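Local coordinates for DUF115 domain-containing protein (Magnetospirillum magneticum AMB-1, PDB 5MU5) that probably glycosylates flagellin as a Maf-type glycosyltransferase and is involved in the formation of the bacterial flagellum, at residues A[247-252]-A[645-650]; A[259-264]-A[534-539]; A[320-325]-A[331-336]; A[352-357]-A[651-656]. One frame throughout, in Å; residues are numbered along the deposited sequence.

Contact 1. Residues A[247-252]-A[645-650]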
loop_
_atom_site.group_PDB
_atom_site.type_symbol
_atom_site.label_atom_id
_atom_site.label_comp_id
_atom_site.label_asym_id
_atom_site.label_seq_id
_atom_site.Cartn_x
_atom_site.Cartn_y
_atom_site.Cartn_z
ATOM N N GLU A 247 3.683 -17.652 -6.817
ATOM C CA GLU A 247 4.207 -17.350 -8.143
ATOM C C GLU A 247 5.431 -16.429 -8.138
ATOM O O GLU A 247 6.330 -16.615 -8.939
ATOM C CB GLU A 247 3.135 -16.735 -9.027
ATOM C CG GLU A 247 3.620 -16.288 -10.410
ATOM C CD GLU A 247 4.476 -17.325 -11.131
ATOM O OE1 GLU A 247 4.313 -18.534 -10.845
ATOM O OE2 GLU A 247 5.323 -16.939 -11.983
ATOM N N MET A 248 5.444 -15.427 -7.262
ATOM C CA MET A 248 6.537 -14.462 -7.219
ATOM C C MET A 248 7.802 -15.172 -6.818
ATOM O O MET A 248 8.848 -14.963 -7.417
ATOM C CB MET A 248 6.296 -13.370 -6.177
ATOM C CG MET A 248 5.128 -12.429 -6.401
ATOM S SD MET A 248 5.162 -11.519 -7.941
ATOM C CE MET A 248 4.207 -12.571 -9.031
ATOM N N THR A 249 7.684 -15.980 -5.770
ATOM C CA THR A 249 8.798 -16.711 -5.212
ATOM C C THR A 249 9.260 -17.803 -6.182
ATOM O O THR A 249 10.461 -18.050 -6.277
ATOM C CB THR A 249 8.441 -17.277 -3.814
ATOM O OG1 THR A 249 8.283 -16.201 -2.894
ATOM C CG2 THR A 249 9.512 -18.179 -3.279
ATOM N N ARG A 250 8.337 -18.444 -6.900
ATOM C CA ARG A 250 8.727 -19.438 -7.909
ATOM C C ARG A 250 9.514 -18.771 -9.058
ATOM O O ARG A 250 10.563 -19.256 -9.474
ATOM C CB ARG A 250 7.516 -20.149 -8.486
ATOM C CG ARG A 250 7.852 -21.218 -9.513
ATOM C CD ARG A 250 6.670 -21.492 -10.420
ATOM N NE ARG A 250 6.485 -20.384 -11.352
ATOM C CZ ARG A 250 7.126 -20.260 -12.513
ATOM N NH1 ARG A 250 7.985 -21.186 -12.920
ATOM N NH2 ARG A 250 6.902 -19.196 -13.264
ATOM N N ALA A 251 9.001 -17.657 -9.557
ATOM C CA ALA A 251 9.687 -16.911 -10.613
ATOM C C ALA A 251 11.099 -16.565 -10.160
ATOM O O ALA A 251 12.064 -16.850 -10.849
ATOM C CB ALA A 251 8.917 -15.633 -10.969
ATOM N N SER A 252 11.207 -15.971 -8.981
ATOM C CA SER A 252 12.493 -15.526 -8.464
ATOM C C SER A 252 13.428 -16.703 -8.247
ATOM O O SER A 252 14.603 -16.622 -8.575
ATOM C CB SER A 252 12.308 -14.739 -7.172
ATOM O OG SER A 252 13.536 -14.138 -6.781
ATOM N N ASP A 645 7.828 -28.464 -2.070
ATOM C CA ASP A 645 8.335 -29.722 -2.613
ATOM C C ASP A 645 8.505 -29.699 -4.141
ATOM O O ASP A 645 9.384 -30.359 -4.654
ATOM C CB ASP A 645 7.421 -30.891 -2.234
ATOM C CG ASP A 645 7.625 -31.356 -0.803
ATOM O OD1 ASP A 645 8.679 -31.049 -0.210
ATOM O OD2 ASP A 645 6.733 -32.039 -0.262
ATOM N N ASN A 646 7.688 -28.921 -4.849
ATOM C CA ASN A 646 7.684 -28.920 -6.310
ATOM C C ASN A 646 8.049 -27.605 -6.978
ATOM O O ASN A 646 7.826 -27.441 -8.189
ATOM C CB ASN A 646 6.278 -29.287 -6.785
ATOM C CG ASN A 646 5.868 -30.661 -6.349
ATOM O OD1 ASN A 646 4.796 -30.846 -5.784
ATOM N ND2 ASN A 646 6.729 -31.630 -6.579
ATOM N N ILE A 647 8.602 -26.675 -6.201
ATOM C CA ILE A 647 8.878 -25.325 -6.695
ATOM C C ILE A 647 9.714 -25.324 -7.995
ATOM O O ILE A 647 9.451 -24.535 -8.912
ATOM C CB ILE A 647 9.483 -24.431 -5.578
ATOM C CG1 ILE A 647 9.541 -22.977 -6.041
ATOM C CG2 ILE A 647 10.855 -24.921 -5.140
ATOM C CD1 ILE A 647 9.748 -21.984 -4.915
ATOM N N GLU A 648 10.665 -26.251 -8.087
ATOM C CA GLU A 648 11.571 -26.350 -9.230
ATOM C C GLU A 648 10.898 -27.007 -10.443
ATOM O O GLU A 648 11.184 -26.663 -11.596
ATOM C CB GLU A 648 12.812 -27.163 -8.813
ATOM C CG GLU A 648 14.072 -26.893 -9.623
ATOM C CD GLU A 648 15.331 -27.364 -8.900
ATOM O OE1 GLU A 648 15.563 -28.586 -8.829
ATOM O OE2 GLU A 648 16.092 -26.514 -8.394
ATOM N N ALA A 649 9.990 -27.937 -10.177
ATOM C CA ALA A 649 9.397 -28.756 -11.232
ATOM C C ALA A 649 8.270 -28.087 -12.019
ATOM O O ALA A 649 7.975 -28.507 -13.132
ATOM C CB ALA A 649 8.921 -30.080 -10.656
ATOM N N PHE A 650 7.626 -27.062 -11.470
ATOM C CA PHE A 650 6.567 -26.378 -12.232
ATOM C C PHE A 650 7.155 -25.851 -13.536
ATOM O O PHE A 650 8.149 -25.145 -13.511
ATOM C CB PHE A 650 5.949 -25.211 -11.453
ATOM C CG PHE A 650 5.269 -25.617 -10.179
ATOM C CD1 PHE A 650 4.106 -26.384 -10.213
ATOM C CD2 PHE A 650 5.777 -25.215 -8.945
ATOM C CE1 PHE A 650 3.470 -26.757 -9.035
ATOM C CE2 PHE A 650 5.142 -25.581 -7.765
ATOM C CZ PHE A 650 3.993 -26.357 -7.811
HETATM O O HOH W 1 8.935 -23.553 -11.570
#

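Contact 2. Residues A[259-264]-A[534-539]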
loop_
_atom_site.group_PDB
_atom_site.type_symbol
_atom_site.label_atom_id
_atom_site.label_comp_id
_atom_site.label_asym_id
_atom_site.label_seq_id
_atom_site.Cartn_x
_atom_site.Cartn_y
_atom_site.Cartn_z
ATOM N N GLY A 259 22.461 -20.516 -14.251
ATOM C CA GLY A 259 22.881 -19.653 -15.344
ATOM C C GLY A 259 23.393 -18.264 -15.053
ATOM O O GLY A 259 23.430 -17.777 -13.910
ATOM N N ARG A 260 23.791 -17.624 -16.137
ATOM C CA ARG A 260 24.301 -16.288 -16.060
ATOM C C ARG A 260 23.150 -15.301 -15.846
ATOM O O ARG A 260 22.091 -15.389 -16.464
ATOM C CB ARG A 260 25.088 -15.918 -17.329
ATOM C CG ARG A 260 26.436 -16.614 -17.482
ATOM C CD ARG A 260 27.320 -15.915 -18.519
ATOM N NE ARG A 260 26.752 -15.965 -19.871
ATOM C CZ ARG A 260 26.910 -16.969 -20.738
ATOM N NH1 ARG A 260 27.626 -18.047 -20.422
ATOM N NH2 ARG A 260 26.342 -16.897 -21.937
ATOM N N TYR A 261 23.364 -14.402 -14.906
ATOM C CA TYR A 261 22.554 -13.229 -14.776
ATOM C C TYR A 261 23.370 -12.317 -13.907
ATOM O O TYR A 261 24.334 -12.754 -13.283
ATOM C CB TYR A 261 21.186 -13.520 -14.150
ATOM C CG TYR A 261 21.254 -13.983 -12.728
ATOM C CD1 TYR A 261 21.297 -13.074 -11.683
ATOM C CD2 TYR A 261 21.256 -15.337 -12.428
ATOM C CE1 TYR A 261 21.344 -13.504 -10.370
ATOM C CE2 TYR A 261 21.293 -15.784 -11.109
ATOM C CZ TYR A 261 21.345 -14.861 -10.088
ATOM O OH TYR A 261 21.402 -15.288 -8.784
ATOM N N SER A 262 22.985 -11.054 -13.888
ATOM C CA SER A 262 23.595 -10.071 -13.028
ATOM C C SER A 262 22.512 -9.339 -12.238
ATOM O O SER A 262 21.322 -9.519 -12.487
ATOM C CB SER A 262 24.410 -9.094 -13.845
ATOM O OG SER A 262 25.446 -9.746 -14.547
ATOM N N ILE A 263 22.953 -8.540 -11.275
ATOM C CA ILE A 263 22.094 -7.854 -10.340
ATOM C C ILE A 263 22.351 -6.374 -10.443
ATOM O O ILE A 263 23.506 -5.948 -10.429
ATOM C CB ILE A 263 22.430 -8.246 -8.893
ATOM C CG1 ILE A 263 22.332 -9.756 -8.697
ATOM C CG2 ILE A 263 21.468 -7.559 -7.940
ATOM C CD1 ILE A 263 20.975 -10.321 -9.072
ATOM N N LEU A 264 21.284 -5.591 -10.525
ATOM C CA LEU A 264 21.387 -4.142 -10.609
ATOM C C LEU A 264 21.854 -3.506 -9.294
ATOM O O LEU A 264 21.441 -3.902 -8.212
ATOM C CB LEU A 264 20.052 -3.561 -11.028
ATOM C CG LEU A 264 20.027 -2.059 -11.309
ATOM C CD1 LEU A 264 18.940 -1.704 -12.319
ATOM C CD2 LEU A 264 19.803 -1.267 -10.026
ATOM N N GLU A 534 25.379 -19.379 -8.394
ATOM C CA GLU A 534 24.593 -20.269 -7.567
ATOM C C GLU A 534 24.914 -19.980 -6.126
ATOM O O GLU A 534 24.141 -20.337 -5.248
ATOM C CB GLU A 534 24.934 -21.720 -7.843
ATOM C CG GLU A 534 24.479 -22.204 -9.196
ATOM C CD GLU A 534 25.026 -23.577 -9.519
ATOM O OE1 GLU A 534 24.945 -24.480 -8.653
ATOM O OE2 GLU A 534 25.529 -23.749 -10.649
ATOM N N GLU A 535 26.074 -19.367 -5.883
ATOM C CA GLU A 535 26.478 -18.993 -4.532
ATOM C C GLU A 535 25.374 -18.128 -3.933
ATOM O O GLU A 535 24.927 -18.358 -2.808
ATOM C CB GLU A 535 27.799 -18.200 -4.514
ATOM C CG GLU A 535 29.060 -18.958 -4.925
ATOM C CD GLU A 535 29.263 -19.087 -6.434
ATOM O OE1 GLU A 535 28.500 -18.494 -7.234
ATOM O OE2 GLU A 535 30.215 -19.795 -6.826
ATOM N N LEU A 536 24.927 -17.137 -4.702
ATOM C CA LEU A 536 23.899 -16.230 -4.222
ATOM C C LEU A 536 22.615 -16.983 -3.944
ATOM O O LEU A 536 22.023 -16.835 -2.873
ATOM C CB LEU A 536 23.634 -15.105 -5.216
ATOM C CG LEU A 536 22.561 -14.129 -4.747
ATOM C CD1 LEU A 536 22.831 -13.628 -3.329
ATOM C CD2 LEU A 536 22.452 -12.974 -5.739
ATOM N N PHE A 537 22.197 -17.812 -4.893
ATOM C CA PHE A 537 20.999 -18.591 -4.679
ATOM C C PHE A 537 21.052 -19.391 -3.367
ATOM O O PHE A 537 20.122 -19.336 -2.577
ATOM C CB PHE A 537 20.707 -19.515 -5.864
ATOM C CG PHE A 537 19.617 -20.498 -5.587
ATOM C CD1 PHE A 537 18.283 -20.127 -5.691
ATOM C CD2 PHE A 537 19.925 -21.791 -5.170
ATOM C CE1 PHE A 537 17.274 -21.030 -5.401
ATOM C CE2 PHE A 537 18.922 -22.699 -4.879
ATOM C CZ PHE A 537 17.592 -22.316 -4.995
ATOM N N HIS A 538 22.127 -20.134 -3.147
ATOM C CA HIS A 538 22.226 -20.982 -1.965
ATOM C C HIS A 538 22.303 -20.179 -0.680
ATOM O O HIS A 538 21.716 -20.564 0.326
ATOM C CB HIS A 538 23.415 -21.937 -2.054
ATOM C CG HIS A 538 23.229 -23.016 -3.065
ATOM N ND1 HIS A 538 22.195 -23.925 -2.995
ATOM C CD2 HIS A 538 23.944 -23.339 -4.169
ATOM C CE1 HIS A 538 22.282 -24.764 -4.013
ATOM N NE2 HIS A 538 23.333 -24.430 -4.742
ATOM N N ASP A 539 23.040 -19.078 -0.717
ATOM C CA ASP A 539 23.121 -18.183 0.421
ATOM C C ASP A 539 21.720 -17.767 0.861
ATOM O O ASP A 539 21.386 -17.864 2.042
ATOM C CB ASP A 539 23.936 -16.942 0.066
ATOM C CG ASP A 539 24.016 -15.965 1.212
ATOM O OD1 ASP A 539 24.562 -16.333 2.277
ATOM O OD2 ASP A 539 23.524 -14.833 1.047
#

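Contact 3. Residues A[320-325]-A[331-336]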
loop_
_atom_site.group_PDB
_atom_site.type_symbol
_atom_site.label_atom_id
_atom_site.label_comp_id
_atom_site.label_asym_id
_atom_site.label_seq_id
_atom_site.Cartn_x
_atom_site.Cartn_y
_atom_site.Cartn_z
ATOM N N GLN A 320 16.254 -3.345 -22.414
ATOM C CA GLN A 320 14.840 -3.668 -22.514
ATOM C C GLN A 320 14.328 -3.897 -21.087
ATOM O O GLN A 320 14.883 -4.704 -20.330
ATOM C CB GLN A 320 14.620 -4.908 -23.396
ATOM C CG GLN A 320 13.196 -5.465 -23.394
ATOM C CD GLN A 320 12.202 -4.536 -24.072
ATOM O OE1 GLN A 320 12.524 -3.871 -25.059
ATOM N NE2 GLN A 320 10.985 -4.496 -23.552
ATOM N N MET A 321 13.268 -3.175 -20.724
ATOM C CA MET A 321 12.741 -3.240 -19.363
ATOM C C MET A 321 11.506 -4.113 -19.297
ATOM O O MET A 321 10.653 -4.091 -20.217
ATOM C CB MET A 321 12.378 -1.862 -18.846
ATOM C CG MET A 321 13.441 -0.806 -19.022
ATOM S SD MET A 321 14.943 -1.071 -18.087
ATOM C CE MET A 321 14.244 -1.296 -16.439
ATOM N N LEU A 322 11.420 -4.888 -18.218
ATOM C CA LEU A 322 10.243 -5.683 -17.947
ATOM C C LEU A 322 9.945 -5.627 -16.456
ATOM O O LEU A 322 10.828 -5.915 -15.640
ATOM C CB LEU A 322 10.447 -7.120 -18.385
ATOM C CG LEU A 322 9.197 -7.987 -18.356
ATOM C CD1 LEU A 322 8.135 -7.470 -19.325
ATOM C CD2 LEU A 322 9.556 -9.441 -18.665
ATOM N N LEU A 323 8.702 -5.279 -16.116
ATOM C CA LEU A 323 8.250 -5.196 -14.720
ATOM C C LEU A 323 7.382 -6.392 -14.344
ATOM O O LEU A 323 7.623 -7.035 -13.341
ATOM C CB LEU A 323 7.443 -3.916 -14.505
ATOM C CG LEU A 323 6.766 -3.689 -13.135
ATOM C CD1 LEU A 323 7.807 -3.566 -12.044
ATOM C CD2 LEU A 323 5.887 -2.443 -13.159
ATOM N N GLU A 324 6.382 -6.675 -15.170
ATOM C CA GLU A 324 5.363 -7.668 -14.855
ATOM C C GLU A 324 5.828 -9.109 -14.809
ATOM O O GLU A 324 6.623 -9.565 -15.631
ATOM C CB GLU A 324 4.233 -7.641 -15.889
ATOM C CG GLU A 324 3.408 -6.369 -15.993
ATOM C CD GLU A 324 2.175 -6.578 -16.892
ATOM O OE1 GLU A 324 1.267 -7.353 -16.489
ATOM O OE2 GLU A 324 2.103 -5.975 -17.998
ATOM N N ASN A 325 5.266 -9.822 -13.846
ATOM C CA ASN A 325 5.370 -11.261 -13.765
ATOM C C ASN A 325 4.337 -11.852 -14.740
ATOM O O ASN A 325 3.439 -11.164 -15.183
ATOM C CB ASN A 325 5.048 -11.713 -12.323
ATOM C CG ASN A 325 4.704 -13.196 -12.238
ATOM O OD1 ASN A 325 3.514 -13.565 -12.229
ATOM N ND2 ASN A 325 5.735 -14.055 -12.233
ATOM N N ARG A 331 4.895 -13.755 -23.382
ATOM C CA ARG A 331 4.471 -14.124 -24.732
ATOM C C ARG A 331 4.518 -12.908 -25.649
ATOM O O ARG A 331 4.877 -13.038 -26.800
ATOM C CB ARG A 331 3.105 -14.830 -24.771
ATOM C CG ARG A 331 3.152 -16.296 -24.341
ATOM C CD ARG A 331 1.790 -16.970 -24.494
ATOM N NE ARG A 331 0.775 -16.396 -23.598
ATOM C CZ ARG A 331 0.393 -16.906 -22.421
ATOM N NH1 ARG A 331 0.916 -18.044 -21.949
ATOM N NH2 ARG A 331 -0.529 -16.272 -21.698
ATOM N N ALA A 332 4.195 -11.733 -25.128
ATOM C CA ALA A 332 4.287 -10.492 -25.920
ATOM C C ALA A 332 5.750 -10.213 -26.325
ATOM O O ALA A 332 6.049 -9.979 -27.493
ATOM C CB ALA A 332 3.694 -9.318 -25.145
ATOM N N LEU A 333 6.656 -10.279 -25.359
ATOM C CA LEU A 333 8.073 -10.114 -25.642
ATOM C C LEU A 333 8.590 -11.129 -26.628
ATOM O O LEU A 333 9.358 -10.782 -27.516
ATOM C CB LEU A 333 8.911 -10.233 -24.376
ATOM C CG LEU A 333 9.260 -8.945 -23.661
ATOM C CD1 LEU A 333 10.131 -9.317 -22.465
ATOM C CD2 LEU A 333 9.996 -7.986 -24.587
ATOM N N ALA A 334 8.201 -12.387 -26.448
ATOM C CA ALA A 334 8.648 -13.457 -27.346
ATOM C C ALA A 334 8.227 -13.217 -28.795
ATOM O O ALA A 334 8.994 -13.480 -29.709
ATOM C CB ALA A 334 8.126 -14.813 -26.871
ATOM N N ALA A 335 6.998 -12.740 -28.999
ATOM C CA ALA A 335 6.487 -12.419 -30.352
ATOM C C ALA A 335 7.345 -11.341 -31.038
ATOM O O ALA A 335 7.616 -11.409 -32.233
ATOM C CB ALA A 335 5.027 -11.965 -30.269
ATOM N N VAL A 336 7.781 -10.350 -30.268
ATOM C CA VAL A 336 8.648 -9.294 -30.797
ATOM C C VAL A 336 10.031 -9.861 -31.148
ATOM O O VAL A 336 10.587 -9.519 -32.180
ATOM C CB VAL A 336 8.797 -8.127 -29.809
ATOM C CG1 VAL A 336 9.721 -7.080 -30.383
ATOM C CG2 VAL A 336 7.440 -7.512 -29.471
#

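Contact 4. Residues A[352-357]-A[651-656]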
loop_
_atom_site.group_PDB
_atom_site.type_symbol
_atom_site.label_atom_id
_atom_site.label_comp_id
_atom_site.label_asym_id
_atom_site.label_seq_id
_atom_site.Cartn_x
_atom_site.Cartn_y
_atom_site.Cartn_z
ATOM N N THR A 352 11.015 -11.138 -10.350
ATOM C CA THR A 352 9.828 -11.955 -10.500
ATOM C C THR A 352 9.308 -12.064 -11.927
ATOM O O THR A 352 8.227 -12.583 -12.124
ATOM C CB THR A 352 8.691 -11.403 -9.644
ATOM O OG1 THR A 352 8.391 -10.091 -10.088
ATOM C CG2 THR A 352 9.088 -11.390 -8.149
ATOM N N VAL A 353 10.048 -11.593 -12.930
ATOM C CA VAL A 353 9.576 -11.778 -14.301
ATOM C C VAL A 353 9.590 -13.262 -14.672
ATOM O O VAL A 353 10.298 -14.074 -14.049
ATOM C CB VAL A 353 10.380 -10.969 -15.339
ATOM C CG1 VAL A 353 10.301 -9.489 -15.004
ATOM C CG2 VAL A 353 11.832 -11.458 -15.470
ATOM N N ASP A 354 8.811 -13.624 -15.685
ATOM C CA ASP A 354 8.754 -15.022 -16.102
ATOM C C ASP A 354 10.170 -15.582 -16.365
ATOM O O ASP A 354 10.933 -14.988 -17.091
ATOM C CB ASP A 354 7.866 -15.169 -17.342
ATOM C CG ASP A 354 7.466 -16.633 -17.623
ATOM O OD1 ASP A 354 8.315 -17.399 -18.140
ATOM O OD2 ASP A 354 6.294 -16.994 -17.341
ATOM N N PRO A 355 10.519 -16.735 -15.785
ATOM C CA PRO A 355 11.864 -17.303 -16.011
ATOM C C PRO A 355 12.253 -17.506 -17.463
ATOM O O PRO A 355 13.439 -17.495 -17.768
ATOM C CB PRO A 355 11.798 -18.666 -15.325
ATOM C CG PRO A 355 10.729 -18.532 -14.316
ATOM C CD PRO A 355 9.720 -17.569 -14.871
ATOM N N ARG A 356 11.272 -17.694 -18.343
ATOM C CA ARG A 356 11.539 -17.903 -19.780
ATOM C C ARG A 356 11.986 -16.641 -20.505
ATOM O O ARG A 356 12.401 -16.702 -21.658
ATOM C CB ARG A 356 10.291 -18.451 -20.483
ATOM C CG ARG A 356 9.875 -19.826 -19.997
ATOM C CD ARG A 356 8.514 -20.190 -20.530
ATOM N NE ARG A 356 7.465 -19.414 -19.884
ATOM C CZ ARG A 356 6.159 -19.602 -20.074
ATOM N NH1 ARG A 356 5.717 -20.524 -20.915
ATOM N NH2 ARG A 356 5.288 -18.865 -19.426
ATOM N N VAL A 357 11.875 -15.496 -19.843
ATOM C CA VAL A 357 12.300 -14.234 -20.440
ATOM C C VAL A 357 13.797 -14.258 -20.721
ATOM O O VAL A 357 14.249 -13.678 -21.694
ATOM C CB VAL A 357 11.952 -13.030 -19.529
ATOM C CG1 VAL A 357 12.527 -11.745 -20.079
ATOM C CG2 VAL A 357 10.445 -12.881 -19.398
ATOM N N GLU A 651 6.557 -26.212 -14.667
ATOM C CA GLU A 651 7.041 -25.760 -15.977
ATOM C C GLU A 651 6.776 -24.278 -16.241
ATOM O O GLU A 651 7.500 -23.655 -17.013
ATOM C CB GLU A 651 6.414 -26.601 -17.085
ATOM C CG GLU A 651 6.883 -28.049 -17.076
ATOM C CD GLU A 651 6.011 -28.981 -17.911
ATOM O OE1 GLU A 651 4.889 -28.588 -18.303
ATOM O OE2 GLU A 651 6.443 -30.129 -18.161
ATOM N N SER A 652 5.728 -23.727 -15.626
ATOM C CA SER A 652 5.390 -22.308 -15.773
ATOM C C SER A 652 4.398 -21.852 -14.705
ATOM O O SER A 652 3.808 -22.666 -13.985
ATOM C CB SER A 652 4.775 -22.034 -17.145
ATOM O OG SER A 652 3.396 -22.362 -17.145
ATOM N N ASP A 653 4.202 -20.541 -14.636
ATOM C CA ASP A 653 3.248 -19.938 -13.705
ATOM C C ASP A 653 1.839 -20.469 -13.917
ATOM O O ASP A 653 1.072 -20.597 -12.952
ATOM C CB ASP A 653 3.197 -18.411 -13.887
ATOM C CG ASP A 653 2.679 -17.982 -15.280
ATOM O OD1 ASP A 653 2.929 -18.718 -16.272
ATOM O OD2 ASP A 653 2.023 -16.914 -15.380
ATOM N N GLU A 654 1.498 -20.740 -15.184
ATOM C CA GLU A 654 0.152 -21.183 -15.546
ATOM C C GLU A 654 -0.078 -22.614 -15.120
ATOM O O GLU A 654 -1.198 -22.977 -14.829
ATOM C CB GLU A 654 -0.149 -20.968 -17.043
ATOM C CG GLU A 654 -0.286 -19.480 -17.398
ATOM C CD GLU A 654 -0.447 -19.190 -18.897
ATOM O OE1 GLU A 654 0.094 -19.936 -19.738
ATOM O OE2 GLU A 654 -1.110 -18.185 -19.241
ATOM N N GLU A 655 0.976 -23.418 -15.051
ATOM C CA GLU A 655 0.828 -24.780 -14.550
ATOM C C GLU A 655 0.510 -24.712 -13.053
ATOM O O GLU A 655 -0.448 -25.342 -12.572
ATOM C CB GLU A 655 2.091 -25.604 -14.785
ATOM C CG GLU A 655 1.940 -27.073 -14.394
ATOM C CD GLU A 655 3.271 -27.786 -14.178
ATOM O OE1 GLU A 655 4.203 -27.589 -14.991
ATOM O OE2 GLU A 655 3.388 -28.550 -13.188
ATOM N N LEU A 656 1.311 -23.940 -12.324
ATOM C CA LEU A 656 1.132 -23.770 -10.880
ATOM C C LEU A 656 -0.265 -23.259 -10.527
ATOM O O LEU A 656 -0.936 -23.814 -9.629
ATOM C CB LEU A 656 2.175 -22.805 -10.330
ATOM C CG LEU A 656 2.000 -22.347 -8.888
ATOM C CD1 LEU A 656 1.874 -23.522 -7.927
ATOM C CD2 LEU A 656 3.206 -21.505 -8.526
#

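Contact 1. Residues A[247-252]-A[645-650]
R250 meets I647 and F650 along its aliphatic shaft and again, through a water, at its charged end. The apolar part is made carbon by carbon. CG of R250 stands 4.2 Å from CG1 of I647, and the next carbon, CD, comes within 3.9 Å of CB of F650 and also near ring atom CD2. The guanidinium and phenyl planes are 88° apart, so the methylene, not a stacked cation, does the touching. Further along, the side chains of I647 and T249 cross at about a right angle, CD1 of I647 lying 4.1 Å from CG2 of T249. With CG1 anti to its backbone N (chi1 -170°), I647 carries CD1 over to the helix. OG1 of T249 has its own partner in S373.

The case illustrates how two sequence regions far apart in the chain can meet through a few side chains: the segment on helix 242-257 belongs to the MptE-like region, while I647 and F650, of the Maf helical bundle region, follow helix 618-646.

Polar links are of two kinds. Water 1, in the guanidinium plane, accepts from NH1 of R250 at 2.9 Å and donates to the carbonyl oxygens of both I647 and F650. A salt bridge within the helix fixes the rotation of the same guanidinium: NE bonds to OE1 of E247 at 2.9 Å and NH2 to OE2 of E247 at 3.0 Å. The bend at chi3 (73°) lets R250 turn this side of its guanidinium to E247. A leucine in place of R250 would probably leave E247 without its cationic mate and the bridging water without a donor.

Contact 2. Residues A[259-264]-A[534-539]
L536 projects from helix 534-541 and touches Y261 and I263 with a single methyl, CD2, a compact example of a helix seated beside one edge of a mixed sheet. Strand 262-263 runs there between strand 363-367, parallel to it, and the antiparallel outermost strand 530-531, just before the helix in the chain. The first shell is small and buried. CD2 of L536 lies 4.0 Å from OH of Y261 and 4.4 Å from CG1 of I263. Tyrosine and leucine cross at about a right angle, so the methyl meets the end of the phenol and is not laid over its ring. L536 extends with CG anti to its backbone N (chi1 -180°), which sends its branches out toward the strand.

One step out, Y261 and I263 also touch each other: CD1 of I263 lies in the plane of the Y261 ring, at its edge, 3.5 Å from CE1 of Y261. The hydroxyl of Y261 has a weak hydrogen bond to the carbonyl of M256, and the side chain of L536 also touches M256, so the end of helix 242-257 borders the same group. Backbone bonds from Y261 to G532 and from I263 to R530 tie this segment to the one that leads into the helix.

Farther round that helix, F537 meets Y253 edge-to-face, and its CD2 sits over one face of the H538 imidazole, 3.8 Å above the plane and offset toward the rim.

Contact 3. Residues A[320-325]-A[331-336]
L333 points from helix 327-340 at strand 319-322, where L322 and Q320 receive its two methyls. These elements open a beta-alpha-beta unit that returns to the sheet through strand 346-350, and the contact shows how a crossover helix packs on the strand that precedes it. From CB the leucine heads toward the strand. Its first torsion is well off a staggered value (chi1 -94°), and neither CB nor CG yet comes close to it; contact begins at the fork. There the branches part. CD1, anti to CA, reaches the forked end of L322, 3.8 Å from its CD2 and 4.2 Å from its CD1, as the two leucines slide past each other in opposite directions. CD2 of L333 goes instead to the amide of Q320.

That amide is firmly placed although the leucine offers it no polar atom. Q320 bends at chi2 (68°), its NE2 donates to the carbonyl of G304, and its OE1 is hydrogen-bonded to OG of S302, which fixes which end of the amide is which. An alanine here instead of L333 would lack the whole fork, and a gap would probably open between the helix and the methyls of L322.

F342 also touches both L333 and Q320. Against the amide itself, CD2 of L333 packs 3.8 Å from NE2 of Q320 and 4.1 Å from its CD.

Contact 4. Residues A[352-357]-A[651-656]
The guanidinium of R356 has S652 over one face and D354 at its edge, while D653 comes to it obliquely. CB of S652 stands 3.8 Å above the plane, offset toward the rim and nearest to NH2 of R356. At the edge the carboxylate of D354 is gripped side-on: NE of R356 donates to OD1 at 2.8 Å, almost perfectly straight at 178°, and NH2 to OD2 at 3.0 Å. Both oxygens lie in the guanidinium plane and are met on their syn sides, but the nitrogens stand well out of the carboxylate plane. From the anti side OD1 of D354 also accepts the backbone N of R356 at 3.0 Å, which closes an Asx turn and leaves this oxygen with two donors.

The network crosses to the second segment through a long salt bridge, 3.9 Å from NH2 of R356 to OD1 of D653. OD1 of D653 is equally far from OD2 of D354, their carboxylate planes 89° apart; the shared arginine is likely to ease that pairing of like charges.

S652 is the N-cap of helix 653-661. The MptE-like region thus meets the first turn of the last helix of the Maf bundle region. OG of S652 accepts two weak bonds, from N of E654 and from N of E655. The other oxygen of D653, OD2, takes a hydrogen bond from the backbone N of A327, at the start of helix 327-340. Just before the cap, the backbone N of E651 donates to OE1 of E655 at 2.7 Å, from above the carboxylate plane.

Overall arrangement
Contacts 1, 3 and 4 form a continuous patch where the MptE-like region meets the end of the helical bundle region. Contacts 1 and 4 are the closest pair by their centres, about 8 Å apart, and F650 and L656 touch between them. N325 of contact 3 joins all three: its ND2 lies 2.9 Å from OE2 of E247 in contact 1 and 2.9 Å from O of T352 in contact 4. A salt bridge of 3.0 Å from NH1 of R331 to OE1 of E654 ties contact 3 to contact 4 a second time. Contact 2 stands apart, its centre about 16 Å from that of contact 1, but helix 242-257 leads directly from one to the other.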